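Local structure of citrate lyase (Yersinia pestis, 3QLL) at residues 138-141 / 142-145; 71-74 / 75-79. The protein probably acts as a lyase of the HpcH/HpaI aldolase and citrate lyase beta-subunit family, with magnesium as its likely cofactor. All coordinates share one frame; numbering follows the deposited sequence.

Contact 1: residues 138-141 / 142-145; sequences TESA and AHLQ
Ser140 and His143 face each other across the first turn of helix 141-150, and the serine hydroxyl settles the imidazole. Ser140 turns OG between its own N and carbonyl carbon (chi1 82°), which puts it at the ring edge, in plane, 2.9 Å from His143 ND1 in a hydrogen bond that either partner could donate. One face of the same ring lies against the incoming chain: Glu139 N sits 3.6 Å above the plane, over its centre, while Glu139 CB touches His143 CE1. The edge bond and the covered face together limit how the imidazole can turn.

Two backbone carbonyls take up N-H groups of the first turn. Ala141 O takes Gln145 N at 3.0 Å and more weakly Leu144 N; Ser140 O takes a weak bond from His143 N, at 3.3 Å. The other polar side-chain ends find partners beyond the two segments: Thr138 OG1 bonds Leu135 O, Glu139 OE2 bonds Ser166 OG, and Gln145 NE2 bonds Ala179 O. Thr138 CG2 meanwhile meets Leu144 CG at 3.9 Å, the two side chains crossing nearly at right angles beside Ile176. Such a strand-to-helix loop, running into a helix's first turn, belongs to the beta-alpha units of a TIM barrel.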
loop_
_atom_site.group_PDB
_atom_site.type_symbol
_atom_site.label_atom_id
_atom_site.label_comp_id
_atom_site.label_asym_id
_atom_site.label_seq_id
_atom_site.Cartn_x
_atom_site.Cartn_y
_atom_site.Cartn_z
ATOM N N THR A 138 -3.299 1.206 19.723
ATOM C CA THR A 138 -2.728 -0.133 19.706
ATOM C C THR A 138 -1.581 -0.160 18.691
ATOM O O THR A 138 -1.765 0.245 17.529
ATOM C CB THR A 138 -3.779 -1.161 19.328
ATOM O OG1 THR A 138 -4.786 -1.145 20.332
ATOM C CG2 THR A 138 -3.167 -2.565 19.261
ATOM N N GLU A 139 -0.377 -0.481 19.186
ATOM C CA GLU A 139 0.829 -0.307 18.365
ATOM C C GLU A 139 1.666 -1.568 18.241
ATOM O O GLU A 139 2.694 -1.593 17.560
ATOM C CB GLU A 139 1.665 0.846 18.884
ATOM C CG GLU A 139 1.045 2.203 18.475
ATOM C CD GLU A 139 1.930 3.387 18.826
ATOM O OE1 GLU A 139 2.678 3.327 19.822
ATOM O OE2 GLU A 139 1.924 4.360 18.079
ATOM N N SER A 140 1.204 -2.648 18.852
ATOM C CA SER A 140 1.965 -3.890 18.821
ATOM C C SER A 140 1.069 -5.000 19.257
ATOM O O SER A 140 -0.003 -4.762 19.787
ATOM C CB SER A 140 3.176 -3.827 19.778
ATOM O OG SER A 140 2.717 -4.126 21.098
ATOM N N ALA A 141 1.532 -6.216 19.006
ATOM C CA ALA A 141 0.798 -7.392 19.417
ATOM C C ALA A 141 0.795 -7.520 20.957
ATOM O O ALA A 141 -0.191 -7.950 21.577
ATOM C CB ALA A 141 1.442 -8.668 18.751
ATOM N N ALA A 142 1.886 -7.060 21.561
ATOM C CA ALA A 142 2.047 -7.093 23.009
ATOM C C ALA A 142 1.002 -6.191 23.678
ATOM O O ALA A 142 0.536 -6.494 24.770
ATOM C CB ALA A 142 3.482 -6.704 23.424
ATOM N N HIS A 143 0.595 -5.110 23.006
ATOM C CA HIS A 143 -0.467 -4.246 23.599
ATOM C C HIS A 143 -1.692 -5.048 23.939
ATOM O O HIS A 143 -2.227 -4.968 25.047
ATOM C CB HIS A 143 -0.903 -3.174 22.631
ATOM C CG HIS A 143 -0.068 -1.940 22.655
ATOM N ND1 HIS A 143 1.213 -1.906 22.154
ATOM C CD2 HIS A 143 -0.328 -0.697 23.107
ATOM C CE1 HIS A 143 1.704 -0.689 22.290
ATOM N NE2 HIS A 143 0.791 0.060 22.868
ATOM N N LEU A 144 -2.094 -5.858 22.970
ATOM C CA LEU A 144 -3.286 -6.673 23.105
ATOM C C LEU A 144 -3.027 -7.863 24.043
ATOM O O LEU A 144 -3.901 -8.272 24.792
ATOM C CB LEU A 144 -3.776 -7.145 21.735
ATOM C CG LEU A 144 -4.211 -6.015 20.818
ATOM C CD1 LEU A 144 -4.758 -6.618 19.535
ATOM C CD2 LEU A 144 -5.286 -5.179 21.549
ATOM N N GLN A 145 -1.828 -8.423 23.997
ATOM C CA GLN A 145 -1.572 -9.606 24.836
ATOM C C GLN A 145 -1.521 -9.292 26.320
ATOM O O GLN A 145 -2.018 -10.059 27.137
ATOM C CB GLN A 145 -0.281 -10.313 24.401
ATOM C CG GLN A 145 -0.478 -10.863 23.020
ATOM C CD GLN A 145 0.814 -11.131 22.237
ATOM O OE1 GLN A 145 1.911 -10.706 22.611
ATOM N NE2 GLN A 145 0.664 -11.813 21.105
#

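Contact 2: residues 71-74 / 75-79; sequences IIDL and EDSVS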
loop_
_atom_site.group_PDB
_atom_site.type_symbol
_atom_site.label_atom_id
_atom_site.label_comp_id
_atom_site.label_asym_id
_atom_site.label_seq_id
_atom_site.Cartn_x
_atom_site.Cartn_y
_atom_site.Cartn_z
ATOM N N ILE A 71 -20.141 2.534 22.943
ATOM C CA ILE A 71 -18.823 2.612 23.541
ATOM C C ILE A 71 -18.718 3.725 24.585
ATOM O O ILE A 71 -18.642 4.916 24.248
ATOM C CB ILE A 71 -17.744 2.842 22.497
ATOM C CG1 ILE A 71 -17.948 1.904 21.307
ATOM C CG2 ILE A 71 -16.360 2.670 23.123
ATOM C CD1 ILE A 71 -16.912 2.130 20.225
ATOM N N ILE A 72 -18.666 3.324 25.849
ATOM C CA ILE A 72 -18.403 4.290 26.883
ATOM C C ILE A 72 -16.963 4.723 26.800
ATOM O O ILE A 72 -16.049 3.887 26.882
ATOM C CB ILE A 72 -18.688 3.697 28.274
ATOM C CG1 ILE A 72 -20.078 3.077 28.332
ATOM C CG2 ILE A 72 -18.457 4.749 29.370
ATOM C CD1 ILE A 72 -20.288 2.268 29.563
ATOM N N ASP A 73 -16.764 6.025 26.654
ATOM C CA ASP A 73 -15.444 6.537 26.338
ATOM C C ASP A 73 -14.821 7.250 27.525
ATOM O O ASP A 73 -15.366 8.231 28.016
ATOM C CB ASP A 73 -15.515 7.454 25.106
ATOM C CG ASP A 73 -14.148 7.876 24.610
ATOM O OD1 ASP A 73 -13.165 7.094 24.740
ATOM O OD2 ASP A 73 -14.093 8.949 23.978
ATOM N N LEU A 74 -13.625 6.798 27.903
ATOM C CA LEU A 74 -12.840 7.442 28.948
ATOM C C LEU A 74 -11.741 8.329 28.387
ATOM O O LEU A 74 -11.031 8.976 29.149
ATOM C CB LEU A 74 -12.220 6.402 29.870
ATOM C CG LEU A 74 -13.176 5.511 30.660
ATOM C CD1 LEU A 74 -12.370 4.463 31.424
ATOM C CD2 LEU A 74 -14.121 6.351 31.578
ATOM N N GLU A 75 -11.564 8.335 27.069
ATOM C CA GLU A 75 -10.381 8.969 26.492
ATOM C C GLU A 75 -10.647 10.390 25.985
ATOM O O GLU A 75 -10.908 11.290 26.768
ATOM C CB GLU A 75 -9.766 8.141 25.370
ATOM C CG GLU A 75 -8.329 8.548 25.099
ATOM C CD GLU A 75 -7.806 7.917 23.846
ATOM O OE1 GLU A 75 -8.641 7.321 23.146
ATOM O OE2 GLU A 75 -6.579 7.986 23.572
ATOM N N ASP A 76 -10.622 10.562 24.660
ATOM C CA ASP A 76 -10.436 11.885 24.044
ATOM C C ASP A 76 -11.626 12.809 24.211
ATOM O O ASP A 76 -11.487 14.022 24.122
ATOM C CB ASP A 76 -10.026 11.771 22.563
ATOM C CG ASP A 76 -8.504 11.680 22.373
ATOM O OD1 ASP A 76 -7.762 12.113 23.283
ATOM O OD2 ASP A 76 -8.044 11.165 21.325
ATOM N N SER A 77 -12.785 12.237 24.500
ATOM C CA SER A 77 -13.964 13.047 24.773
ATOM C C SER A 77 -13.976 13.538 26.232
ATOM O O SER A 77 -14.587 14.555 26.551
ATOM C CB SER A 77 -15.221 12.234 24.458
ATOM O OG SER A 77 -15.295 11.068 25.258
ATOM N N VAL A 78 -13.283 12.817 27.103
ATOM C CA VAL A 78 -13.175 13.170 28.514
ATOM C C VAL A 78 -11.934 14.030 28.761
ATOM O O VAL A 78 -10.827 13.659 28.372
ATOM C CB VAL A 78 -13.103 11.915 29.405
ATOM C CG1 VAL A 78 -13.086 12.322 30.864
ATOM C CG2 VAL A 78 -14.283 11.018 29.142
ATOM N N SER A 79 -12.114 15.178 29.404
ATOM C CA SER A 79 -10.990 16.033 29.783
ATOM C C SER A 79 -10.091 15.313 30.776
ATOM O O SER A 79 -10.526 14.373 31.433
ATOM C CB SER A 79 -11.496 17.328 30.410
ATOM O OG SER A 79 -11.856 17.079 31.752
#
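Asp73 swings its CG anti to the backbone N (chi1 -172°), and Ser77 places OG between its own N and carbonyl carbon (chi1 61°); these two torsions bring carboxylate and hydroxyl together as the chain leaves strand 69-73. Ser77 OG donates to Asp73 OD2 at 2.8 Å, approaching from above the carboxylate plane. The other oxygen is engaged by the backbone: Glu75 N donates to Asp73 OD1 over 3.1 Å, a nearly straight bond that arrives even further out of that plane, 74° from it. A side-chain oxygen taking the N-H two residues ahead defines an Asx turn. It is followed directly by a type I beta turn from Glu75 to Val78, closed by Val78 N on Glu75 O at 2.8 Å. One aspartate thus ties the end of its strand to two points of the following loop.

Asp73 OD1 has a second partner, a salt bridge to Arg107 NE, a predicted substrate-binding residue, which helps to fix the carboxylate. The carboxylate of Glu75 is turned almost perpendicular to that of Asp73. Next to this polar pair the backbone and Val78 pack closely, with Val78 CG2 3.2 Å from Asp73 O and Val78 CB 3.6 Å from Leu74 O.

Lys83, at the start of helix 83-91, gathers the carbonyls of Leu74, Glu75 and Val78, while Leu74 and Val78 both rest on Ala86 of that helix. Strand 69-73 itself runs between strands 47-52 and 104-107 in the parallel barrel.

Contacts 1 and 2 lie on loops following strands 132-135 and 69-73, two barrel strands separated by strand 104-107, which supplies Arg107. Their centres are 20 Å apart and their nearest atoms about 8 Å, so they do not touch; Glu75 of contact 2 nevertheless reaches Pro136, just before segment 138-141. Contact 2 adjoins the predicted magnesium and substrate site, and contact 1 lies near it. The Asp76 side chain is about 4 Å from that of Asp192, a predicted magnesium ligand, and that of Asp73 about 3 Å from Arg107's; in contact 1 the Thr138 side chain stands about 7 Å from that of Glu165, the other predicted magnesium ligand. Contact 1 thus stands farther from the site.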